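Local coordinates for probable starch synthase 4, chloroplastic/amyloplastic (Arabidopsis thaliana, PDB 6GNE), which belongs to the starch synthase family of GT-B-fold glycosyltransferases and holds adenosine-5'-diphosphate and glycan ligands in this model, at residues 9-19 against 43-53. Residues are numbered along the deposited sequence; the frame is centred on the assembly and turned at random.
Sequences GLYVVHIAAEM and GHLVEIILPKY
Val12 N donates to Leu45 O and Val12 O accepts from Glu47 N; the alternation continues with His14 N to Glu47 O and Ile49 N to His14 O, the last at 2.9 Å, joining parallel strands 11-15 and 45-51. The Ala16 N to Ile49 O bond is weak, and there the strands begin to part.

Side chains close both ends. At the start, Leu10 N donates to His44 ND1 over 3.1 Å, meeting the imidazole edge within 1° of its plane; NE2 bonds Glu491 OE1, so both ring nitrogens are bonded. At the far end Tyr53 OH reaches back to Ala17 O at 2.7 Å, in the carbonyl plane and on a lone pair.

On the face with Val13 and Ile49, chi1 of 174° swings the Tyr11 ring beside its own carbonyl carbon and alongside Leu45, whose CD2 sits over one ring face in a CH-pi contact, 4.2 Å from the centroid. Its OH donates to Glu47 OE1 at 2.8 Å, coming from above the carboxylate plane, with ring and carboxylate turned 75° apart. Further along, Ile49 CD1 packs on Val13 CG1.

The other face carries His14, Val46 and Ile48. Helix 27-41 connects the two strands, completing a beta-alpha-beta unit of the N-terminal Rossmann-like domain, and its Leu39 packs on His14 and Val46. The Met19 and Ile48 side chains cross at about a right angle, SD lying 3.6 Å from Ile48 CD1.

Backbone bonds thus set the register, consistent with a well-placed loop where Glu18, its carboxylate held by Tyr112 OH and the backbone N of Val25 and Gly26, touches the bound AC1.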
loop_
_atom_site.group_PDB
_atom_site.type_symbol
_atom_site.label_atom_id
_atom_site.label_comp_id
_atom_site.label_asym_id
_atom_site.label_seq_id
_atom_site.Cartn_x
_atom_site.Cartn_y
_atom_site.Cartn_z
ATOM N N GLY A 9 -18.710 -17.170 -11.462
ATOM C CA GLY A 9 -17.484 -16.459 -11.067
ATOM C C GLY A 9 -16.798 -15.765 -12.240
ATOM O O GLY A 9 -16.741 -16.284 -13.349
ATOM N N LEU A 10 -16.302 -14.559 -11.972
ATOM C CA LEU A 10 -15.528 -13.785 -12.940
ATOM C C LEU A 10 -14.080 -14.230 -13.035
ATOM O O LEU A 10 -13.530 -14.790 -12.098
ATOM C CB LEU A 10 -15.559 -12.306 -12.581
ATOM C CG LEU A 10 -16.967 -11.713 -12.476
ATOM C CD1 LEU A 10 -16.881 -10.307 -11.925
ATOM C CD2 LEU A 10 -17.704 -11.755 -13.804
ATOM N N TYR A 11 -13.485 -13.961 -14.197
ATOM C CA TYR A 11 -12.067 -14.131 -14.438
ATOM C C TYR A 11 -11.445 -12.722 -14.380
ATOM O O TYR A 11 -11.708 -11.864 -15.239
ATOM C CB TYR A 11 -11.834 -14.830 -15.779
ATOM C CG TYR A 11 -10.377 -14.963 -16.242
ATOM C CD1 TYR A 11 -9.295 -14.860 -15.351
ATOM C CD2 TYR A 11 -10.090 -15.226 -17.581
ATOM C CE1 TYR A 11 -7.985 -15.006 -15.796
ATOM C CE2 TYR A 11 -8.790 -15.349 -18.035
ATOM C CZ TYR A 11 -7.745 -15.253 -17.145
ATOM O OH TYR A 11 -6.468 -15.364 -17.599
ATOM N N VAL A 12 -10.634 -12.511 -13.344
ATOM C CA VAL A 12 -10.083 -11.206 -12.993
ATOM C C VAL A 12 -8.560 -11.255 -13.062
ATOM O O VAL A 12 -7.930 -12.039 -12.348
ATOM C CB VAL A 12 -10.485 -10.854 -11.551
ATOM C CG1 VAL A 12 -10.016 -9.457 -11.187
ATOM C CG2 VAL A 12 -11.989 -11.020 -11.362
ATOM N N VAL A 13 -7.979 -10.410 -13.905
ATOM C CA VAL A 13 -6.522 -10.262 -13.964
ATOM C C VAL A 13 -6.062 -8.926 -13.352
ATOM O O VAL A 13 -6.601 -7.880 -13.676
ATOM C CB VAL A 13 -5.994 -10.401 -15.397
ATOM C CG1 VAL A 13 -4.471 -10.305 -15.433
ATOM C CG2 VAL A 13 -6.395 -11.753 -15.949
ATOM N N HIS A 14 -5.089 -8.985 -12.445
ATOM C CA HIS A 14 -4.493 -7.780 -11.843
ATOM C C HIS A 14 -3.123 -7.588 -12.446
ATOM O O HIS A 14 -2.308 -8.498 -12.443
ATOM C CB HIS A 14 -4.370 -7.904 -10.324
ATOM C CG HIS A 14 -5.666 -7.816 -9.609
ATOM N ND1 HIS A 14 -6.070 -6.685 -8.947
ATOM C CD2 HIS A 14 -6.672 -8.712 -9.474
ATOM C CE1 HIS A 14 -7.273 -6.886 -8.436
ATOM N NE2 HIS A 14 -7.662 -8.111 -8.744
ATOM N N ILE A 15 -2.868 -6.398 -12.953
ATOM C CA ILE A 15 -1.562 -6.060 -13.485
ATOM C C ILE A 15 -1.038 -4.978 -12.553
ATOM O O ILE A 15 -1.695 -3.961 -12.366
ATOM C CB ILE A 15 -1.668 -5.537 -14.941
ATOM C CG1 ILE A 15 -2.232 -6.640 -15.848
ATOM C CG2 ILE A 15 -0.330 -5.033 -15.461
ATOM C CD1 ILE A 15 -2.729 -6.134 -17.200
ATOM N N ALA A 16 0.135 -5.197 -11.970
ATOM C CA ALA A 16 0.701 -4.263 -11.009
ATOM C C ALA A 16 2.196 -4.396 -10.939
ATOM O O ALA A 16 2.758 -5.406 -11.386
ATOM C CB ALA A 16 0.096 -4.524 -9.638
ATOM N N ALA A 17 2.828 -3.402 -10.334
ATOM C CA ALA A 17 4.278 -3.427 -10.124
ATOM C C ALA A 17 4.694 -4.122 -8.841
ATOM O O ALA A 17 5.873 -4.383 -8.669
ATOM C CB ALA A 17 4.835 -2.007 -10.157
ATOM N N GLU A 18 3.740 -4.424 -7.963
ATOM C CA GLU A 18 4.007 -5.102 -6.686
ATOM C C GLU A 18 2.966 -6.144 -6.319
ATOM O O GLU A 18 1.792 -6.050 -6.692
ATOM C CB GLU A 18 3.997 -4.100 -5.519
ATOM C CG GLU A 18 5.068 -3.036 -5.527
ATOM C CD GLU A 18 4.849 -2.048 -4.372
ATOM O OE1 GLU A 18 4.812 -2.468 -3.183
ATOM O OE2 GLU A 18 4.709 -0.842 -4.655
ATOM N N MET A 19 3.426 -7.114 -5.540
ATOM C CA MET A 19 2.570 -8.039 -4.829
ATOM C C MET A 19 3.329 -8.577 -3.616
ATOM O O MET A 19 4.436 -9.117 -3.731
ATOM C CB MET A 19 2.169 -9.200 -5.721
ATOM C CG MET A 19 1.081 -10.094 -5.106
ATOM S SD MET A 19 0.929 -11.665 -5.947
ATOM C CE MET A 19 -0.029 -12.554 -4.745
ATOM N N GLY A 43 -14.818 -17.048 -5.115
ATOM C CA GLY A 43 -15.016 -17.982 -6.227
ATOM C C GLY A 43 -14.572 -17.475 -7.586
ATOM O O GLY A 43 -14.885 -18.072 -8.590
ATOM N N HIS A 44 -13.851 -16.367 -7.628
ATOM C CA HIS A 44 -13.366 -15.815 -8.902
ATOM C C HIS A 44 -12.023 -16.418 -9.239
ATOM O O HIS A 44 -11.227 -16.736 -8.358
ATOM C CB HIS A 44 -13.269 -14.286 -8.833
ATOM C CG HIS A 44 -14.526 -13.640 -8.360
ATOM N ND1 HIS A 44 -15.664 -13.588 -9.136
ATOM C CD2 HIS A 44 -14.846 -13.065 -7.170
ATOM C CE1 HIS A 44 -16.626 -12.988 -8.455
ATOM N NE2 HIS A 44 -16.159 -12.667 -7.258
ATOM N N LEU A 45 -11.788 -16.594 -10.529
ATOM C CA LEU A 45 -10.493 -16.998 -11.022
ATOM C C LEU A 45 -9.654 -15.744 -11.052
ATOM O O LEU A 45 -9.828 -14.905 -11.913
ATOM C CB LEU A 45 -10.616 -17.604 -12.413
ATOM C CG LEU A 45 -9.345 -18.035 -13.152
ATOM C CD1 LEU A 45 -8.495 -18.951 -12.272
ATOM C CD2 LEU A 45 -9.709 -18.698 -14.513
ATOM N N VAL A 46 -8.761 -15.598 -10.088
ATOM C CA VAL A 46 -7.920 -14.409 -9.969
ATOM C C VAL A 46 -6.509 -14.758 -10.400
ATOM O O VAL A 46 -5.969 -15.796 -10.000
ATOM C CB VAL A 46 -7.887 -13.939 -8.500
ATOM C CG1 VAL A 46 -6.868 -12.819 -8.296
ATOM C CG2 VAL A 46 -9.287 -13.524 -8.043
ATOM N N GLU A 47 -5.916 -13.915 -11.223
ATOM C CA GLU A 47 -4.532 -14.108 -11.695
ATOM C C GLU A 47 -3.797 -12.779 -11.633
ATOM O O GLU A 47 -4.396 -11.702 -11.808
ATOM C CB GLU A 47 -4.502 -14.572 -13.144
ATOM C CG GLU A 47 -4.627 -16.067 -13.374
ATOM C CD GLU A 47 -4.727 -16.413 -14.852
ATOM O OE1 GLU A 47 -4.395 -15.539 -15.700
ATOM O OE2 GLU A 47 -5.051 -17.596 -15.129
ATOM N N ILE A 48 -2.496 -12.841 -11.404
ATOM C CA ILE A 48 -1.700 -11.634 -11.273
ATOM C C ILE A 48 -0.547 -11.639 -12.246
ATOM O O ILE A 48 0.049 -12.668 -12.462
ATOM C CB ILE A 48 -1.243 -11.468 -9.827
ATOM C CG1 ILE A 48 -2.492 -11.241 -8.964
ATOM C CG2 ILE A 48 -0.300 -10.274 -9.694
ATOM C CD1 ILE A 48 -2.301 -11.618 -7.532
ATOM N N ILE A 49 -0.281 -10.485 -12.845
ATOM C CA ILE A 49 0.844 -10.307 -13.740
ATOM C C ILE A 49 1.780 -9.259 -13.142
ATOM O O ILE A 49 1.346 -8.149 -12.881
ATOM C CB ILE A 49 0.399 -9.904 -15.154
ATOM C CG1 ILE A 49 -0.499 -11.008 -15.756
ATOM C CG2 ILE A 49 1.612 -9.628 -16.050
ATOM C CD1 ILE A 49 -1.177 -10.630 -17.066
ATOM N N LEU A 50 3.046 -9.663 -12.915
ATOM C CA LEU A 50 4.112 -8.826 -12.352
ATOM C C LEU A 50 5.322 -8.813 -13.244
ATOM O O LEU A 50 5.456 -9.677 -14.093
ATOM C CB LEU A 50 4.589 -9.392 -11.002
ATOM C CG LEU A 50 3.572 -9.501 -9.878
ATOM C CD1 LEU A 50 4.201 -10.154 -8.676
ATOM C CD2 LEU A 50 3.020 -8.138 -9.518
ATOM N N PRO A 51 6.227 -7.857 -13.040
ATOM C CA PRO A 51 7.542 -8.032 -13.601
ATOM C C PRO A 51 8.326 -9.086 -12.828
ATOM O O PRO A 51 8.050 -9.339 -11.667
ATOM C CB PRO A 51 8.205 -6.661 -13.419
ATOM C CG PRO A 51 7.091 -5.707 -13.141
ATOM C CD PRO A 51 6.091 -6.544 -12.395
ATOM N N LYS A 52 9.318 -9.668 -13.482
ATOM C CA LYS A 52 10.306 -10.477 -12.808
ATOM C C LYS A 52 11.457 -9.551 -12.440
ATOM O O LYS A 52 12.401 -9.371 -13.214
ATOM C CB LYS A 52 10.804 -11.618 -13.696
ATOM C CG LYS A 52 11.872 -12.485 -13.039
ATOM C CD LYS A 52 11.391 -13.890 -12.676
ATOM C CE LYS A 52 12.538 -14.807 -12.281
ATOM N NZ LYS A 52 13.804 -14.600 -13.078
ATOM N N TYR A 53 11.376 -8.975 -11.248
ATOM C CA TYR A 53 12.483 -8.203 -10.707
ATOM C C TYR A 53 13.594 -9.151 -10.269
ATOM O O TYR A 53 13.342 -10.264 -9.789
ATOM C CB TYR A 53 12.058 -7.395 -9.501
ATOM C CG TYR A 53 10.949 -6.380 -9.739
ATOM C CD1 TYR A 53 11.198 -5.156 -10.351
ATOM C CD2 TYR A 53 9.658 -6.638 -9.293
ATOM C CE1 TYR A 53 10.185 -4.234 -10.526
ATOM C CE2 TYR A 53 8.639 -5.718 -9.469
ATOM C CZ TYR A 53 8.895 -4.519 -10.091
ATOM O OH TYR A 53 7.868 -3.614 -10.243
#